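Local coordinates for o-succinylbenzoate synthase (Synechococcus elongatus, PDB 2OZT), which catalyses the dehydration of 2-succinyl-6-hydroxy-2,4-cyclohexadiene-1-carboxylate to 2-succinylbenzoate, a divalent-metal-dependent step on the way to phylloquinone, at residues Ile110-Ala120 against Gln132-Met142; Glu147-Leu158 against Trp180-Lys191. One frame throughout, in Å; residues are numbered along the deposited sequence.

How the contacts relate
Contact 1 pairs the first two strands of the enolase-superfamily barrel, and contact 2 packs the helix that follows the second strand against the helix after the third. Their centres lie 13 Å apart, on the same side of the chain's centre. Glu147 joins them: its OE2 is 2.8 Å from Met142 N and its OE1 2.9 Å from Gly140 N, probable hydrogen bonds that fasten the start of contact 2 to the turn ending contact 1. Contact 1 is the one that reaches the active site: it carries Lys138, the predicted proton donor, and Lys136, whose side chain comes within about 3 Å of those of Asp167 and Glu196 between nearest atoms. Glu147's side chain stays about 13 Å, nearest atom to ion, from the bound sodium.

Contact 1: Ile110-Ala120 against Gln132-Met142. With PO4 (phosphate ion), chain B.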
loop_
_atom_site.group_PDB
_atom_site.type_symbol
_atom_site.label_atom_id
_atom_site.label_comp_id
_atom_site.label_asym_id
_atom_site.label_seq_id
_atom_site.Cartn_x
_atom_site.Cartn_y
_atom_site.Cartn_z
ATOM N N ILE A 110 9.555 8.027 -4.701
ATOM C CA ILE A 110 8.626 7.882 -3.579
ATOM C C ILE A 110 7.711 9.099 -3.520
ATOM O O ILE A 110 8.174 10.220 -3.698
ATOM C CB ILE A 110 9.389 7.819 -2.233
ATOM C CG1 ILE A 110 10.408 6.673 -2.222
ATOM C CG2 ILE A 110 8.411 7.695 -1.034
ATOM C CD1 ILE A 110 9.754 5.287 -2.358
ATOM N N CYS A 111 6.424 8.883 -3.281
ATOM C CA CYS A 111 5.458 10.008 -3.162
ATOM C C CYS A 111 5.575 10.647 -1.801
ATOM O O CYS A 111 5.625 9.959 -0.767
ATOM C CB CYS A 111 4.068 9.421 -3.349
ATOM S SG CYS A 111 2.760 10.621 -3.223
ATOM N N ALA A 112 5.631 11.976 -1.784
ATOM C CA ALA A 112 5.737 12.714 -0.528
ATOM C C ALA A 112 4.333 13.086 -0.050
ATOM O O ALA A 112 3.487 13.494 -0.840
ATOM C CB ALA A 112 6.575 13.976 -0.741
ATOM N N LEU A 113 4.099 12.986 1.246
ATOM C CA LEU A 113 2.798 13.359 1.815
ATOM C C LEU A 113 2.767 14.830 2.180
ATOM O O LEU A 113 3.764 15.417 2.603
ATOM C CB LEU A 113 2.483 12.488 3.049
ATOM C CG LEU A 113 2.468 10.989 2.778
ATOM C CD1 LEU A 113 2.080 10.229 4.054
ATOM C CD2 LEU A 113 1.538 10.592 1.619
ATOM N N LEU A 114 1.575 15.405 2.043
ATOM C CA LEU A 114 1.263 16.757 2.484
ATOM C C LEU A 114 0.055 16.704 3.417
ATOM O O LEU A 114 -0.968 16.069 3.119
ATOM C CB LEU A 114 0.944 17.648 1.293
ATOM C CG LEU A 114 2.013 17.753 0.201
ATOM C CD1 LEU A 114 1.497 18.545 -1.004
ATOM C CD2 LEU A 114 3.200 18.484 0.814
ATOM N N GLY A 115 0.227 17.336 4.570
ATOM C CA GLY A 115 -0.823 17.259 5.590
ATOM C C GLY A 115 -2.060 18.055 5.205
ATOM O O GLY A 115 -2.020 18.923 4.341
ATOM N N SER A 116 -3.162 17.738 5.873
ATOM C CA SER A 116 -4.411 18.417 5.557
ATOM C C SER A 116 -4.319 19.906 5.806
ATOM O O SER A 116 -3.537 20.387 6.638
ATOM C CB SER A 116 -5.568 17.835 6.364
ATOM O OG SER A 116 -5.356 18.006 7.750
ATOM N N GLY A 117 -5.142 20.645 5.096
ATOM C CA GLY A 117 -5.193 22.086 5.271
ATOM C C GLY A 117 -4.035 22.863 4.725
ATOM O O GLY A 117 -3.303 22.393 3.851
ATOM N N GLN A 118 -3.848 24.057 5.276
ATOM C CA GLN A 118 -2.911 25.017 4.765
ATOM C C GLN A 118 -1.470 24.526 4.882
ATOM O O GLN A 118 -0.579 25.068 4.207
ATOM C CB GLN A 118 -3.073 26.314 5.563
ATOM C CG GLN A 118 -3.432 27.483 4.731
ATOM C CD GLN A 118 -3.901 28.658 5.570
ATOM O OE1 GLN A 118 -4.885 28.563 6.323
ATOM N NE2 GLN A 118 -3.207 29.775 5.442
ATOM N N ALA A 119 -1.276 23.500 5.711
ATOM C CA ALA A 119 0.039 22.827 5.914
ATOM C C ALA A 119 0.667 22.448 4.593
ATOM O O ALA A 119 1.908 22.515 4.423
ATOM C CB ALA A 119 -0.110 21.600 6.756
ATOM N N ALA A 120 -0.160 22.015 3.651
ATOM C CA ALA A 120 0.339 21.603 2.347
ATOM C C ALA A 120 1.238 22.658 1.714
ATOM O O ALA A 120 2.183 22.318 0.998
ATOM C CB ALA A 120 -0.797 21.249 1.423
ATOM N N GLN A 132 11.837 14.487 -4.341
ATOM C CA GLN A 132 10.467 13.933 -4.523
ATOM C C GLN A 132 9.624 14.915 -5.302
ATOM O O GLN A 132 9.560 16.078 -4.934
ATOM C CB GLN A 132 9.856 13.626 -3.166
ATOM C CG GLN A 132 10.637 12.558 -2.410
ATOM C CD GLN A 132 10.069 12.362 -1.063
ATOM O OE1 GLN A 132 10.441 13.047 -0.092
ATOM N NE2 GLN A 132 9.155 11.425 -0.968
ATOM N N THR A 133 8.959 14.434 -6.347
ATOM C CA THR A 133 8.269 15.318 -7.289
ATOM C C THR A 133 6.796 14.965 -7.411
ATOM O O THR A 133 6.054 15.681 -8.091
ATOM C CB THR A 133 8.950 15.327 -8.680
ATOM O OG1 THR A 133 9.000 13.993 -9.175
ATOM C CG2 THR A 133 10.346 15.937 -8.562
ATOM N N THR A 134 6.368 13.888 -6.740
ATOM C CA THR A 134 4.938 13.527 -6.686
ATOM C C THR A 134 4.522 13.612 -5.249
ATOM O O THR A 134 5.281 13.224 -4.340
ATOM C CB THR A 134 4.733 12.083 -7.168
ATOM O OG1 THR A 134 5.126 12.023 -8.549
ATOM C CG2 THR A 134 3.286 11.646 -7.055
ATOM N N PHE A 135 3.323 14.169 -5.032
ATOM C CA PHE A 135 2.813 14.460 -3.700
ATOM C C PHE A 135 1.419 13.900 -3.542
ATOM O O PHE A 135 0.701 13.778 -4.534
ATOM C CB PHE A 135 2.717 15.995 -3.519
ATOM C CG PHE A 135 4.063 16.664 -3.594
ATOM C CD1 PHE A 135 4.832 16.803 -2.463
ATOM C CD2 PHE A 135 4.561 17.086 -4.810
ATOM C CE1 PHE A 135 6.100 17.385 -2.527
ATOM C CE2 PHE A 135 5.837 17.689 -4.885
ATOM C CZ PHE A 135 6.616 17.793 -3.736
ATOM N N LYS A 136 1.047 13.614 -2.305
ATOM C CA LYS A 136 -0.359 13.232 -2.016
ATOM C C LYS A 136 -0.837 14.077 -0.870
ATOM O O LYS A 136 -0.212 14.091 0.191
ATOM C CB LYS A 136 -0.461 11.746 -1.637
ATOM C CG LYS A 136 -1.958 11.324 -1.406
ATOM C CD LYS A 136 -2.117 9.803 -1.182
ATOM C CE LYS A 136 -1.666 9.387 0.194
ATOM N NZ LYS A 136 -2.174 8.047 0.665
ATOM N N TRP A 137 -1.917 14.831 -1.105
ATOM C CA TRP A 137 -2.457 15.740 -0.091
ATOM C C TRP A 137 -3.812 15.221 0.376
ATOM O O TRP A 137 -4.641 14.804 -0.443
ATOM C CB TRP A 137 -2.635 17.130 -0.723
ATOM C CG TRP A 137 -3.218 18.195 0.207
ATOM C CD1 TRP A 137 -2.899 18.400 1.519
ATOM C CD2 TRP A 137 -4.192 19.176 -0.141
ATOM N NE1 TRP A 137 -3.645 19.457 2.022
ATOM C CE2 TRP A 137 -4.449 19.935 1.026
ATOM C CE3 TRP A 137 -4.890 19.483 -1.323
ATOM C CZ2 TRP A 137 -5.365 21.012 1.047
ATOM C CZ3 TRP A 137 -5.824 20.548 -1.289
ATOM C CH2 TRP A 137 -6.044 21.295 -0.105
ATOM N N LYS A 138 -4.019 15.239 1.685
ATOM C CA LYS A 138 -5.268 14.793 2.297
ATOM C C LYS A 138 -6.329 15.851 2.147
ATOM O O LYS A 138 -6.106 17.018 2.505
ATOM C CB LYS A 138 -5.007 14.508 3.785
ATOM C CG LYS A 138 -6.119 13.778 4.496
ATOM C CD LYS A 138 -5.744 13.526 5.952
ATOM C CE LYS A 138 -6.706 12.547 6.593
ATOM N NZ LYS A 138 -6.238 12.285 7.999
ATOM N N VAL A 139 -7.465 15.426 1.578
ATOM C CA VAL A 139 -8.647 16.290 1.431
ATOM C C VAL A 139 -9.861 15.637 2.095
ATOM O O VAL A 139 -9.816 14.506 2.606
ATOM C CB VAL A 139 -8.931 16.660 -0.034
ATOM C CG1 VAL A 139 -7.783 17.445 -0.627
ATOM C CG2 VAL A 139 -9.123 15.378 -0.872
ATOM N N GLY A 140 -10.958 16.395 2.124
ATOM C CA GLY A 140 -12.143 15.943 2.874
ATOM C C GLY A 140 -12.069 16.198 4.364
ATOM O O GLY A 140 -12.857 15.601 5.126
ATOM N N VAL A 141 -11.148 17.074 4.777
ATOM C CA VAL A 141 -10.972 17.417 6.203
ATOM C C VAL A 141 -11.609 18.761 6.519
ATOM O O VAL A 141 -12.296 18.880 7.540
ATOM C CB VAL A 141 -9.466 17.440 6.563
ATOM C CG1 VAL A 141 -9.233 17.973 7.994
ATOM C CG2 VAL A 141 -8.850 16.044 6.402
HETATM N N MSE A 142 -11.332 19.767 5.690
HETATM C CA MSE A 142 -11.950 21.100 5.853
HETATM C C MSE A 142 -13.117 21.182 4.881
HETATM O O MSE A 142 -13.418 20.210 4.194
HETATM C CB MSE A 142 -10.945 22.210 5.555
HETATM C CG MSE A 142 -9.614 22.065 6.297
HETATM SE SE MSE A 142 -8.515 23.562 5.935
HETATM C CE MSE A 142 -8.860 23.790 4.063
HETATM P P PO4 B . 3.789 9.553 -10.857
HETATM O O1 PO4 B . 5.044 9.374 -10.062
HETATM O O2 PO4 B . 2.731 8.804 -10.123
HETATM O O3 PO4 B . 3.451 11.045 -10.868
HETATM O O4 PO4 B . 3.697 9.132 -12.313
HETATM O O HOH W 1 8.776 11.481 -6.175
HETATM O O HOH W 2 -6.130 15.173 9.309
HETATM O O HOH W 3 -7.178 19.234 3.664
#
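Ala112 N gives its hydrogen to Thr134 O at 2.9 Å, Ala112 O takes one from Lys136 N, and Leu114 N bonds to Lys136 O: the parallel pairing of the first two barrel strands, joined by helix 120-129 in a beta-alpha-beta crossover. The last bond of the series, Lys138 N to Leu114 O, is weak at 3.5 Å.

On the helix-facing side, Ala112 CB meets Phe135 CD1, and Leu114 CD1 rests on Phe135 CB at 3.8 Å. Trp137 lays its indole against the turn after strand 112-114, CG anti to the backbone N (chi1 179°). There Ala120 CB sits over one face of the five-membered ring, 3.7 Å from its centroid, in a CH-pi contact, while Val139 CG1 lies on the opposite face. Trp137 NE1 makes a bent, weak bond to Gly115 O. Ile150 and Leu151 of helix 144-157 pack against the same indole.

On the other sheet face Leu113 and Lys136 run alongside each other in the same direction, with Leu113 CD2 3.7 Å from Lys136 CE. Beyond this contact the ammonium of Lys136 forms a salt bridge with the metal ligand Asp167, which probably helps orient that carboxylate. Lys138, the predicted proton donor, is extended throughout, and a water bonded to its NZ weakly reaches Ser116 OG.

At the start of the pair, Thr134 OG1 lies beside a phosphate, probably from the crystallisation liquor, that Arg165 and His294 also hold. Gln132 meanwhile sends NE2 to Ile110 O at 3.1 Å; the N-H line is nearly straight (167°), but the amide nitrogen stands above the carbonyl plane, 70° out of it.

Contact 2: Glu147-Leu158 against Trp180-Lys191; sequences EQAILKALLAAL and WFAWLDRHGNGK
Gln148 slots between two tryptophans, in one of two close-packed patches. Its CG lies over the six-membered ring of Trp180, 3.9 Å from the centroid, and on its other flank over the five-membered ring of Trp183 at 3.7 Å, so one methylene makes two CH-pi contacts. The amide end treats the indoles differently. It stacks nearly flat on Trp183, the planes 11° apart and OE1 3.4 Å from Trp183 CD1, yet stands nearly perpendicular to Trp180, with NE2 over the middle of the ring. The CB of His187 backs the far face of Trp183.

Beside the glutamine, Leu151 CD2 fills the corner, touching Trp180 CZ3 at the ring edge, Trp183 CZ3 and Leu184 CD2. Glu147 CB also meets the edge of Trp180, and a water links Glu147 OE1 to Trp180 NE1, though the carboxylate's main partner is the backbone of Met142, outside the pair.

The second close patch lies toward the C-terminal ends. Leu155 reaches Asn189 CB and Lys191 CB with its two methyls, and the extended chain of Lys191 runs past it. Lys191 NZ donates to both Leu155 O and Leu158 O, each at 2.9 Å, in and just beyond the last turn; the first bond is nearly in line with its C=O, whereas NZ stands off the carbonyl plane of Leu158. An Asx turn, Asn189 OD1 accepting from Lys191 N, shapes the bend leading there.

The solvent flank is looser: Lys152 and His187 meet through a water, held weakly at the lysine. Two neighbouring helices running roughly parallel, 26° apart, each following a strand, are part of the outer helical layer of a TIM barrel, here that of the enolase C-terminal domain.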
loop_
_atom_site.group_PDB
_atom_site.type_symbol
_atom_site.label_atom_id
_atom_site.label_comp_id
_atom_site.label_asym_id
_atom_site.label_seq_id
_atom_site.Cartn_x
_atom_site.Cartn_y
_atom_site.Cartn_z
ATOM N N GLU A 147 -10.605 23.964 1.012
ATOM C CA GLU A 147 -9.600 23.112 0.357
ATOM C C GLU A 147 -9.358 23.525 -1.084
ATOM O O GLU A 147 -8.236 23.465 -1.569
ATOM C CB GLU A 147 -9.977 21.624 0.496
ATOM C CG GLU A 147 -9.827 21.178 1.940
ATOM C CD GLU A 147 -10.206 19.723 2.201
ATOM O OE1 GLU A 147 -10.852 19.129 1.304
ATOM O OE2 GLU A 147 -9.899 19.239 3.314
ATOM N N GLN A 148 -10.404 23.981 -1.790
ATOM C CA GLN A 148 -10.234 24.418 -3.146
ATOM C C GLN A 148 -9.370 25.682 -3.229
ATOM O O GLN A 148 -8.577 25.839 -4.127
ATOM C CB GLN A 148 -11.597 24.586 -3.836
ATOM C CG GLN A 148 -12.181 23.234 -4.199
ATOM C CD GLN A 148 -13.695 23.219 -4.372
ATOM O OE1 GLN A 148 -14.345 24.259 -4.372
ATOM N NE2 GLN A 148 -14.259 22.015 -4.531
ATOM N N ALA A 149 -9.529 26.577 -2.259
ATOM C CA ALA A 149 -8.677 27.767 -2.209
ATOM C C ALA A 149 -7.218 27.456 -1.945
ATOM O O ALA A 149 -6.330 27.995 -2.620
ATOM C CB ALA A 149 -9.223 28.771 -1.208
ATOM N N ILE A 150 -6.985 26.494 -1.036
ATOM C CA ILE A 150 -5.614 26.013 -0.771
ATOM C C ILE A 150 -5.081 25.337 -2.032
ATOM O O ILE A 150 -3.928 25.551 -2.439
ATOM C CB ILE A 150 -5.575 25.070 0.408
ATOM C CG1 ILE A 150 -5.974 25.811 1.693
ATOM C CG2 ILE A 150 -4.161 24.481 0.552
ATOM C CD1 ILE A 150 -6.359 24.887 2.804
ATOM N N LEU A 151 -5.928 24.521 -2.659
ATOM C CA LEU A 151 -5.481 23.787 -3.836
ATOM C C LEU A 151 -5.041 24.725 -4.968
ATOM O O LEU A 151 -4.023 24.514 -5.635
ATOM C CB LEU A 151 -6.602 22.848 -4.322
ATOM C CG LEU A 151 -6.212 21.957 -5.506
ATOM C CD1 LEU A 151 -4.876 21.172 -5.342
ATOM C CD2 LEU A 151 -7.309 20.958 -5.780
ATOM N N LYS A 152 -5.829 25.786 -5.174
ATOM C CA LYS A 152 -5.483 26.793 -6.160
ATOM C C LYS A 152 -4.069 27.379 -5.882
ATOM O O LYS A 152 -3.244 27.508 -6.803
ATOM C CB LYS A 152 -6.576 27.891 -6.187
ATOM C CG LYS A 152 -6.309 28.992 -7.186
ATOM C CD LYS A 152 -7.591 29.842 -7.353
ATOM C CE LYS A 152 -7.312 31.155 -8.076
ATOM N NZ LYS A 152 -6.843 30.925 -9.464
ATOM N N ALA A 153 -3.799 27.707 -4.625
ATOM C CA ALA A 153 -2.492 28.253 -4.232
ATOM C C ALA A 153 -1.379 27.197 -4.379
ATOM O O ALA A 153 -0.260 27.510 -4.810
ATOM C CB ALA A 153 -2.562 28.753 -2.806
ATOM N N LEU A 154 -1.704 25.949 -4.016
ATOM C CA LEU A 154 -0.714 24.860 -4.085
ATOM C C LEU A 154 -0.328 24.598 -5.514
ATOM O O LEU A 154 0.871 24.430 -5.831
ATOM C CB LEU A 154 -1.310 23.630 -3.395
ATOM C CG LEU A 154 -0.438 22.369 -3.415
ATOM C CD1 LEU A 154 0.919 22.584 -2.686
ATOM C CD2 LEU A 154 -1.213 21.201 -2.807
ATOM N N LEU A 155 -1.315 24.572 -6.414
ATOM C CA LEU A 155 -0.997 24.319 -7.808
ATOM C C LEU A 155 -0.180 25.438 -8.422
ATOM O O LEU A 155 0.692 25.177 -9.252
ATOM C CB LEU A 155 -2.255 24.106 -8.626
ATOM C CG LEU A 155 -3.058 22.848 -8.350
ATOM C CD1 LEU A 155 -4.367 22.918 -9.095
ATOM C CD2 LEU A 155 -2.230 21.628 -8.778
ATOM N N ALA A 156 -0.466 26.675 -8.012
ATOM C CA ALA A 156 0.345 27.815 -8.458
ATOM C C ALA A 156 1.781 27.789 -7.957
ATOM O O ALA A 156 2.702 28.221 -8.670
ATOM C CB ALA A 156 -0.338 29.100 -8.052
ATOM N N ALA A 157 1.982 27.297 -6.735
ATOM C CA ALA A 157 3.297 27.257 -6.097
ATOM C C ALA A 157 4.196 26.075 -6.512
ATOM O O ALA A 157 5.406 26.209 -6.545
ATOM C CB ALA A 157 3.117 27.244 -4.613
ATOM N N LEU A 158 3.603 24.915 -6.797
ATOM C CA LEU A 158 4.425 23.730 -7.109
ATOM C C LEU A 158 5.254 23.967 -8.354
ATOM O O LEU A 158 4.790 24.576 -9.314
ATOM C CB LEU A 158 3.541 22.490 -7.294
ATOM C CG LEU A 158 2.954 21.895 -6.010
ATOM C CD1 LEU A 158 1.888 20.863 -6.379
ATOM C CD2 LEU A 158 4.051 21.207 -5.234
ATOM N N TRP A 180 -16.865 18.539 -6.333
ATOM C CA TRP A 180 -15.412 18.543 -6.465
ATOM C C TRP A 180 -14.926 18.198 -7.861
ATOM O O TRP A 180 -14.038 18.858 -8.410
ATOM C CB TRP A 180 -14.816 17.534 -5.487
ATOM C CG TRP A 180 -14.194 18.138 -4.253
ATOM C CD1 TRP A 180 -14.692 18.110 -2.991
ATOM C CD2 TRP A 180 -12.923 18.783 -4.178
ATOM N NE1 TRP A 180 -13.799 18.715 -2.110
ATOM C CE2 TRP A 180 -12.708 19.131 -2.825
ATOM C CE3 TRP A 180 -11.934 19.071 -5.120
ATOM C CZ2 TRP A 180 -11.518 19.790 -2.395
ATOM C CZ3 TRP A 180 -10.782 19.749 -4.698
ATOM C CH2 TRP A 180 -10.574 20.058 -3.352
ATOM N N PHE A 181 -15.533 17.189 -8.479
ATOM C CA PHE A 181 -15.106 16.847 -9.816
ATOM C C PHE A 181 -15.445 17.928 -10.834
ATOM O O PHE A 181 -14.702 18.123 -11.776
ATOM C CB PHE A 181 -15.613 15.461 -10.231
ATOM C CG PHE A 181 -14.828 14.345 -9.577
ATOM C CD1 PHE A 181 -13.499 14.151 -9.925
ATOM C CD2 PHE A 181 -15.405 13.527 -8.624
ATOM C CE1 PHE A 181 -12.743 13.152 -9.299
ATOM C CE2 PHE A 181 -14.669 12.536 -8.004
ATOM C CZ PHE A 181 -13.333 12.362 -8.333
ATOM N N ALA A 182 -16.542 18.632 -10.589
ATOM C CA ALA A 182 -16.940 19.747 -11.498
ATOM C C ALA A 182 -15.941 20.890 -11.322
ATOM O O ALA A 182 -15.482 21.482 -12.318
ATOM C CB ALA A 182 -18.337 20.194 -11.207
ATOM N N TRP A 183 -15.556 21.178 -10.075
ATOM C CA TRP A 183 -14.523 22.188 -9.811
ATOM C C TRP A 183 -13.206 21.817 -10.467
ATOM O O TRP A 183 -12.525 22.658 -11.073
ATOM C CB TRP A 183 -14.295 22.360 -8.309
ATOM C CG TRP A 183 -13.393 23.531 -7.956
ATOM C CD1 TRP A 183 -13.798 24.791 -7.634
ATOM C CD2 TRP A 183 -11.965 23.530 -7.855
ATOM N NE1 TRP A 183 -12.712 25.578 -7.333
ATOM C CE2 TRP A 183 -11.571 24.838 -7.478
ATOM C CE3 TRP A 183 -10.977 22.563 -8.050
ATOM C CZ2 TRP A 183 -10.238 25.203 -7.312
ATOM C CZ3 TRP A 183 -9.630 22.926 -7.869
ATOM C CH2 TRP A 183 -9.278 24.237 -7.495
ATOM N N LEU A 184 -12.828 20.542 -10.365
ATOM C CA LEU A 184 -11.553 20.111 -10.927
ATOM C C LEU A 184 -11.547 20.205 -12.454
ATOM O O LEU A 184 -10.518 20.491 -13.065
ATOM C CB LEU A 184 -11.196 18.686 -10.462
ATOM C CG LEU A 184 -10.715 18.571 -9.015
ATOM C CD1 LEU A 184 -10.770 17.118 -8.551
ATOM C CD2 LEU A 184 -9.274 19.098 -8.817
ATOM N N ASP A 185 -12.696 19.955 -13.061
ATOM C CA ASP A 185 -12.817 20.150 -14.510
ATOM C C ASP A 185 -12.560 21.613 -14.895
ATOM O O ASP A 185 -11.871 21.891 -15.882
ATOM C CB ASP A 185 -14.172 19.682 -15.010
ATOM C CG ASP A 185 -14.264 19.731 -16.505
ATOM O OD1 ASP A 185 -13.529 18.963 -17.163
ATOM O OD2 ASP A 185 -15.042 20.576 -17.010
ATOM N N ARG A 186 -13.090 22.547 -14.117
ATOM C CA ARG A 186 -12.893 23.969 -14.404
ATOM C C ARG A 186 -11.501 24.510 -14.044
ATOM O O ARG A 186 -10.981 25.395 -14.740
ATOM C CB ARG A 186 -13.933 24.818 -13.663
ATOM C CG ARG A 186 -15.387 24.440 -13.924
ATOM C CD ARG A 186 -16.351 25.487 -13.368
ATOM N NE ARG A 186 -16.302 25.585 -11.907
ATOM C CZ ARG A 186 -17.106 24.924 -11.082
ATOM N NH1 ARG A 186 -18.032 24.105 -11.567
ATOM N NH2 ARG A 186 -16.979 25.074 -9.774
ATOM N N HIS A 187 -10.921 24.013 -12.951
ATOM C CA HIS A 187 -9.780 24.665 -12.286
ATOM C C HIS A 187 -8.561 23.765 -12.107
ATOM O O HIS A 187 -7.494 24.200 -11.632
ATOM C CB HIS A 187 -10.213 25.176 -10.913
ATOM C CG HIS A 187 -11.324 26.173 -10.970
ATOM N ND1 HIS A 187 -11.167 27.423 -11.529
ATOM C CD2 HIS A 187 -12.607 26.108 -10.547
ATOM C CE1 HIS A 187 -12.310 28.082 -11.458
ATOM N NE2 HIS A 187 -13.200 27.308 -10.863
ATOM N N GLY A 188 -8.745 22.499 -12.435
ATOM C CA GLY A 188 -7.676 21.545 -12.401
ATOM C C GLY A 188 -6.649 21.795 -13.484
ATOM O O GLY A 188 -6.745 22.712 -14.297
ATOM N N ASN A 189 -5.687 20.903 -13.528
ATOM C CA ASN A 189 -4.387 21.271 -13.943
ATOM C C ASN A 189 -3.674 19.978 -14.306
ATOM O O ASN A 189 -3.941 18.945 -13.706
ATOM C CB ASN A 189 -3.764 21.909 -12.701
ATOM C CG ASN A 189 -2.409 22.475 -12.950
ATOM O OD1 ASN A 189 -1.488 21.747 -13.287
ATOM N ND2 ASN A 189 -2.263 23.790 -12.754
ATOM N N GLY A 190 -2.752 20.050 -15.260
ATOM C CA GLY A 190 -1.950 18.887 -15.643
ATOM C C GLY A 190 -1.172 18.295 -14.489
ATOM O O GLY A 190 -0.698 17.158 -14.581
ATOM N N LYS A 191 -1.055 19.055 -13.398
ATOM C CA LYS A 191 -0.396 18.567 -12.177
ATOM C C LYS A 191 -1.270 17.584 -11.376
ATOM O O LYS A 191 -0.718 16.774 -10.645
ATOM C CB LYS A 191 0.086 19.722 -11.271
ATOM C CG LYS A 191 1.152 20.653 -11.897
ATOM C CD LYS A 191 1.547 21.803 -10.946
ATOM C CE LYS A 191 2.661 22.694 -11.588
ATOM N NZ LYS A 191 2.617 24.134 -11.123
HETATM O O HOH W 4 -13.511 18.466 0.776
HETATM O O HOH W 5 -8.074 28.171 -10.938
#